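Oligogalacturonate-specific porin KdgM (Dickeya dadantii, PDB 4FQE) forms a monomeric, voltage-gated porin in the bacterial outer membrane that is specific for oligogalacturonides and is required for full virulence. Local coordinates at residues Asp104-Phe115 and Lys130-Thr141. Sequence-based numbering, arbitrary orientation. Where two conformers were deposited one is given.
Sequences DLSVALRYRPYF and KGYTLTGNIDYT. With C8E ((hydroxyethyloxy)tri(ethyloxy)octane), chain E; C8E ((hydroxyethyloxy)tri(ethyloxy)octane), chain H.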
# COMPACT_ATOMS: atom_id res chain seq x y z
N ASP A 104 -5.16 18.13 6.12
CA ASP A 104 -5.67 16.86 6.67
C ASP A 104 -6.17 15.85 5.62
O ASP A 104 -6.41 14.67 5.94
CB ASP A 104 -6.82 17.16 7.62
CG ASP A 104 -6.44 18.13 8.72
OD1 ASP A 104 -5.27 18.11 9.15
OD2 ASP A 104 -7.33 18.88 9.20
N LEU A 105 -6.36 16.30 4.39
CA LEU A 105 -7.05 15.50 3.38
C LEU A 105 -6.20 15.35 2.15
O LEU A 105 -5.80 16.35 1.57
CB LEU A 105 -8.36 16.17 2.98
CG LEU A 105 -9.23 15.46 1.94
CD1 LEU A 105 -9.63 14.10 2.49
CD2 LEU A 105 -10.48 16.28 1.63
N SER A 106 -5.94 14.11 1.74
CA SER A 106 -5.19 13.87 0.50
C SER A 106 -5.87 12.86 -0.40
O SER A 106 -6.64 12.00 0.05
CB SER A 106 -3.74 13.47 0.78
OG SER A 106 -3.67 12.40 1.69
N VAL A 107 -5.58 12.97 -1.69
CA VAL A 107 -6.10 12.04 -2.69
C VAL A 107 -4.96 11.58 -3.57
O VAL A 107 -4.07 12.34 -3.87
CB VAL A 107 -7.26 12.65 -3.50
CG1 VAL A 107 -8.44 12.99 -2.56
CG2 VAL A 107 -6.83 13.89 -4.25
N ALA A 108 -4.96 10.31 -3.94
CA ALA A 108 -3.90 9.81 -4.86
C ALA A 108 -4.50 8.91 -5.90
O ALA A 108 -5.59 8.36 -5.71
CB ALA A 108 -2.78 9.12 -4.08
N LEU A 109 -3.81 8.79 -7.02
CA LEU A 109 -4.18 7.86 -8.05
C LEU A 109 -2.88 7.18 -8.51
O LEU A 109 -1.85 7.85 -8.71
CB LEU A 109 -4.91 8.55 -9.19
CG LEU A 109 -5.47 7.64 -10.29
CD1 LEU A 109 -6.57 6.75 -9.75
CD2 LEU A 109 -5.97 8.43 -11.49
N ARG A 110 -2.94 5.86 -8.60
CA ARG A 110 -1.78 5.05 -9.01
C ARG A 110 -2.15 4.19 -10.18
O ARG A 110 -3.14 3.48 -10.12
CB ARG A 110 -1.28 4.16 -7.85
CG ARG A 110 -0.00 3.36 -8.23
CD ARG A 110 0.47 2.47 -7.08
NE ARG A 110 -0.58 1.50 -6.77
CZ ARG A 110 -0.59 0.69 -5.72
NH1 ARG A 110 0.43 0.67 -4.87
NH2 ARG A 110 -1.65 -0.10 -5.54
N TYR A 111 -1.32 4.24 -11.24
CA TYR A 111 -1.37 3.28 -12.36
C TYR A 111 -0.19 2.31 -12.22
O TYR A 111 0.95 2.73 -12.15
CB TYR A 111 -1.33 4.00 -13.71
CG TYR A 111 -1.22 3.06 -14.91
CD1 TYR A 111 -2.23 2.14 -15.20
CD2 TYR A 111 -0.12 3.10 -15.73
CE1 TYR A 111 -2.11 1.29 -16.28
CE2 TYR A 111 0.01 2.25 -16.81
CZ TYR A 111 -1.00 1.36 -17.08
OH TYR A 111 -0.82 0.52 -18.15
N ARG A 112 -0.51 1.02 -12.14
CA ARG A 112 0.49 -0.01 -11.91
C ARG A 112 0.25 -1.21 -12.83
O ARG A 112 -0.47 -2.16 -12.46
CB ARG A 112 0.48 -0.44 -10.43
CG ARG A 112 1.55 -1.46 -10.04
CD ARG A 112 1.59 -1.71 -8.54
NE ARG A 112 0.41 -2.43 -8.05
CZ ARG A 112 0.27 -2.86 -6.80
NH1 ARG A 112 1.23 -2.65 -5.91
NH2 ARG A 112 -0.83 -3.51 -6.43
N PRO A 113 0.89 -1.22 -14.00
CA PRO A 113 0.75 -2.41 -14.81
C PRO A 113 1.48 -3.57 -14.12
O PRO A 113 2.31 -3.34 -13.24
CB PRO A 113 1.39 -2.02 -16.15
CG PRO A 113 2.27 -0.88 -15.85
CD PRO A 113 1.69 -0.18 -14.67
N TYR A 114 1.12 -4.80 -14.48
CA TYR A 114 1.84 -5.96 -13.97
C TYR A 114 2.22 -6.84 -15.15
O TYR A 114 1.47 -7.01 -16.10
CB TYR A 114 1.05 -6.73 -12.88
CG TYR A 114 -0.27 -7.33 -13.29
CD1 TYR A 114 -0.33 -8.57 -13.93
CD2 TYR A 114 -1.47 -6.69 -13.00
CE1 TYR A 114 -1.55 -9.14 -14.28
CE2 TYR A 114 -2.70 -7.24 -13.36
CZ TYR A 114 -2.73 -8.46 -13.98
OH TYR A 114 -3.95 -9.01 -14.34
N PHE A 115 3.46 -7.32 -15.12
CA PHE A 115 3.95 -8.27 -16.11
C PHE A 115 4.36 -9.46 -15.24
O PHE A 115 5.42 -9.43 -14.65
CB PHE A 115 5.11 -7.66 -16.92
CG PHE A 115 4.81 -6.30 -17.51
CD1 PHE A 115 4.26 -6.18 -18.78
CD2 PHE A 115 5.07 -5.14 -16.79
CE1 PHE A 115 3.98 -4.94 -19.32
CE2 PHE A 115 4.77 -3.90 -17.31
CZ PHE A 115 4.22 -3.79 -18.59
N LYS A 130 -0.39 -10.57 -17.90
CA LYS A 130 -0.24 -9.13 -17.70
C LYS A 130 -1.58 -8.39 -17.63
O LYS A 130 -2.61 -8.87 -18.06
CB LYS A 130 0.63 -8.50 -18.79
CG LYS A 130 0.19 -8.80 -20.21
CD LYS A 130 1.38 -8.90 -21.15
CE LYS A 130 2.28 -10.09 -20.83
NZ LYS A 130 3.15 -10.49 -21.98
N GLY A 131 -1.50 -7.18 -17.10
CA GLY A 131 -2.69 -6.38 -16.86
C GLY A 131 -2.27 -5.10 -16.18
O GLY A 131 -1.12 -4.65 -16.30
N TYR A 132 -3.20 -4.52 -15.45
CA TYR A 132 -2.87 -3.36 -14.67
C TYR A 132 -3.83 -3.18 -13.53
O TYR A 132 -4.97 -3.67 -13.57
CB TYR A 132 -2.85 -2.12 -15.58
CG TYR A 132 -4.19 -1.71 -16.15
CD1 TYR A 132 -5.05 -0.88 -15.43
CD2 TYR A 132 -4.58 -2.11 -17.42
CE1 TYR A 132 -6.27 -0.48 -15.96
CE2 TYR A 132 -5.81 -1.70 -17.96
CZ TYR A 132 -6.64 -0.89 -17.22
OH TYR A 132 -7.86 -0.47 -17.71
N THR A 133 -3.37 -2.48 -12.50
CA THR A 133 -4.30 -1.92 -11.53
C THR A 133 -4.33 -0.39 -11.56
O THR A 133 -3.35 0.27 -11.89
CB THR A 133 -4.00 -2.40 -10.11
OG1 THR A 133 -2.69 -1.99 -9.73
CG2 THR A 133 -4.10 -3.92 -10.06
N LEU A 134 -5.51 0.14 -11.22
CA LEU A 134 -5.69 1.57 -11.04
C LEU A 134 -6.31 1.72 -9.65
O LEU A 134 -7.39 1.17 -9.36
CB LEU A 134 -6.58 2.13 -12.15
CG LEU A 134 -6.62 3.64 -12.37
CD1 LEU A 134 -5.27 4.20 -12.79
CD2 LEU A 134 -7.66 4.06 -13.43
N THR A 135 -5.58 2.42 -8.78
CA THR A 135 -5.90 2.50 -7.37
C THR A 135 -6.09 3.96 -7.02
O THR A 135 -5.23 4.79 -7.30
CB THR A 135 -4.75 1.92 -6.53
OG1 THR A 135 -4.46 0.60 -6.98
CG2 THR A 135 -5.13 1.88 -5.05
N GLY A 136 -7.22 4.30 -6.45
CA GLY A 136 -7.42 5.65 -5.95
C GLY A 136 -7.54 5.59 -4.46
O GLY A 136 -8.06 4.60 -3.94
N ASN A 137 -7.05 6.63 -3.79
CA ASN A 137 -7.01 6.69 -2.34
C ASN A 137 -7.50 8.07 -1.88
O ASN A 137 -7.12 9.10 -2.46
CB ASN A 137 -5.60 6.53 -1.85
CG ASN A 137 -5.09 5.11 -2.02
OD1 ASN A 137 -4.53 4.76 -3.06
ND2 ASN A 137 -5.33 4.27 -1.01
N ILE A 138 -8.31 8.06 -0.82
CA ILE A 138 -8.67 9.29 -0.13
C ILE A 138 -8.38 9.05 1.33
O ILE A 138 -8.81 8.03 1.90
CB ILE A 138 -10.16 9.63 -0.25
CG1 ILE A 138 -10.59 9.61 -1.71
CG2 ILE A 138 -10.44 10.99 0.42
CD1 ILE A 138 -12.04 10.00 -1.91
N ASP A 139 -7.62 9.96 1.92
CA ASP A 139 -7.13 9.80 3.29
C ASP A 139 -7.35 11.07 4.09
O ASP A 139 -6.99 12.16 3.66
CB ASP A 139 -5.65 9.43 3.30
CG ASP A 139 -5.38 8.07 2.67
OD1 ASP A 139 -4.77 7.99 1.58
OD2 ASP A 139 -5.81 7.07 3.21
N TYR A 140 -7.92 10.90 5.26
CA TYR A 140 -8.31 12.03 6.09
C TYR A 140 -7.81 11.84 7.50
O TYR A 140 -8.09 10.81 8.14
CB TYR A 140 -9.83 12.18 6.09
CG TYR A 140 -10.30 13.31 6.99
CD1 TYR A 140 -11.10 13.06 8.10
CD2 TYR A 140 -9.90 14.61 6.76
CE1 TYR A 140 -11.52 14.09 8.94
CE2 TYR A 140 -10.31 15.65 7.58
CZ TYR A 140 -11.11 15.38 8.66
OH TYR A 140 -11.50 16.41 9.47
N THR A 141 -7.03 12.78 7.98
CA THR A 141 -6.49 12.72 9.32
C THR A 141 -7.28 13.61 10.26
O THR A 141 -7.60 14.76 9.93
CB THR A 141 -5.01 13.10 9.32
OG1 THR A 141 -4.32 12.20 8.45
CG2 THR A 141 -4.42 13.02 10.71
C1 C8E E . -1.65 11.30 -11.31
C2 C8E E . -0.81 10.80 -12.47
C3 C8E E . -0.67 9.29 -12.48
C4 C8E E . -2.02 8.59 -12.57
C5 C8E E . -2.09 7.58 -13.72
C6 C8E E . -2.06 8.26 -15.09
C7 C8E E . -2.97 7.65 -16.17
C8 C8E E . -4.02 6.64 -15.71
O9 C8E E . -4.75 6.11 -16.83
C10 C8E E . -5.79 5.19 -16.46
C11 C8E E . -5.82 3.97 -17.37
O12 C8E E . -7.17 3.47 -17.47
C13 C8E E . -7.91 4.08 -18.53
C14 C8E E . -9.41 4.15 -18.23
O15 C8E E . -9.66 4.60 -16.89
C16 C8E E . -10.73 3.86 -16.28
C17 C8E E . -11.11 4.44 -14.91
O18 C8E E . -11.79 3.45 -14.12
C19 C8E E . -13.08 3.09 -14.63
C20 C8E E . -13.01 1.74 -15.34
O21 C8E E . -13.47 1.81 -16.70
C1 C8E H . 3.53 2.61 -14.95
C2 C8E H . 4.49 2.89 -16.08
C3 C8E H . 4.94 4.34 -15.98
C4 C8E H . 5.69 4.61 -14.68
C5 C8E H . 7.17 4.86 -14.91
C6 C8E H . 7.91 3.53 -15.02
C7 C8E H . 8.69 3.21 -13.75
C8 C8E H . 9.66 2.05 -13.99
O9 C8E H . 10.94 2.55 -14.38
C10 C8E H . 11.89 1.53 -14.67
C11 C8E H . 13.28 1.97 -14.18
O12 C8E H . 13.62 1.37 -12.94
C13 C8E H . 14.60 2.08 -12.17
C14 C8E H . 13.92 3.11 -11.26
O15 C8E H . 14.36 3.02 -9.90
C16 C8E H . 14.56 4.28 -9.23
C17 C8E H . 13.27 4.90 -8.72
O18 C8E H . 12.74 5.81 -9.70
C19 C8E H . 11.56 5.35 -10.34
C20 C8E H . 11.68 5.49 -11.86
O21 C8E H . 11.28 4.28 -12.51
O HOH W 1 -4.23 9.66 -0.18
O HOH W 2 -2.59 0.69 -8.77
O HOH W 3 -0.76 -3.95 -10.40
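Arg-110 and Thr-135 pair on the inner, polar face of two neighbouring strands, 105-115 and 131-141, in the 12-stranded antiparallel beta-barrel of this porin. Their backbones form a hydrogen-bonded pair, Arg-110 N donating a hydrogen bond to Thr-135 O at 2.8 Å. From CB, 4.0 Å from Thr-135 O, the arginine chain extends with CG anti to the backbone N (chi1 -177°) and then bends at chi3. NE comes next and donates to a water that also bonds Thr-133 OG1, Thr-135 OG1 and Arg-110 O. At the tip, NH2 donates to Thr-135 OG1 over 3.2 Å, with the threonine oxygen 17° out of the guanidinium plane. That oxygen also hydrogen-bonds Glu-153 on the next strand, whose carboxylate makes a long, weak ion pair with NH2. In the Arg-112 conformer given, the two guanidinium groups overlap in part, NH2 of Arg-110 standing 3.5 Å above the Arg-112 plane, over its centre. These arginines put positive charge on the channel wall, consistent with a pore for acidic sugars. The opposite face of the sheet, carrying Leu-109, Tyr-111, Pro-113 and Leu-134, meets detergent, as a membrane-facing surface would: Leu-134 CD2 lies 3.7 Å from C10, in the polyether part of one C8E molecule, and Pro-113 CD touches C1 of another. Farther along the inner face, Tyr-114 folds back over Gly-131, whose CA lies 3.8 Å from the ring centroid, 21° off the normal.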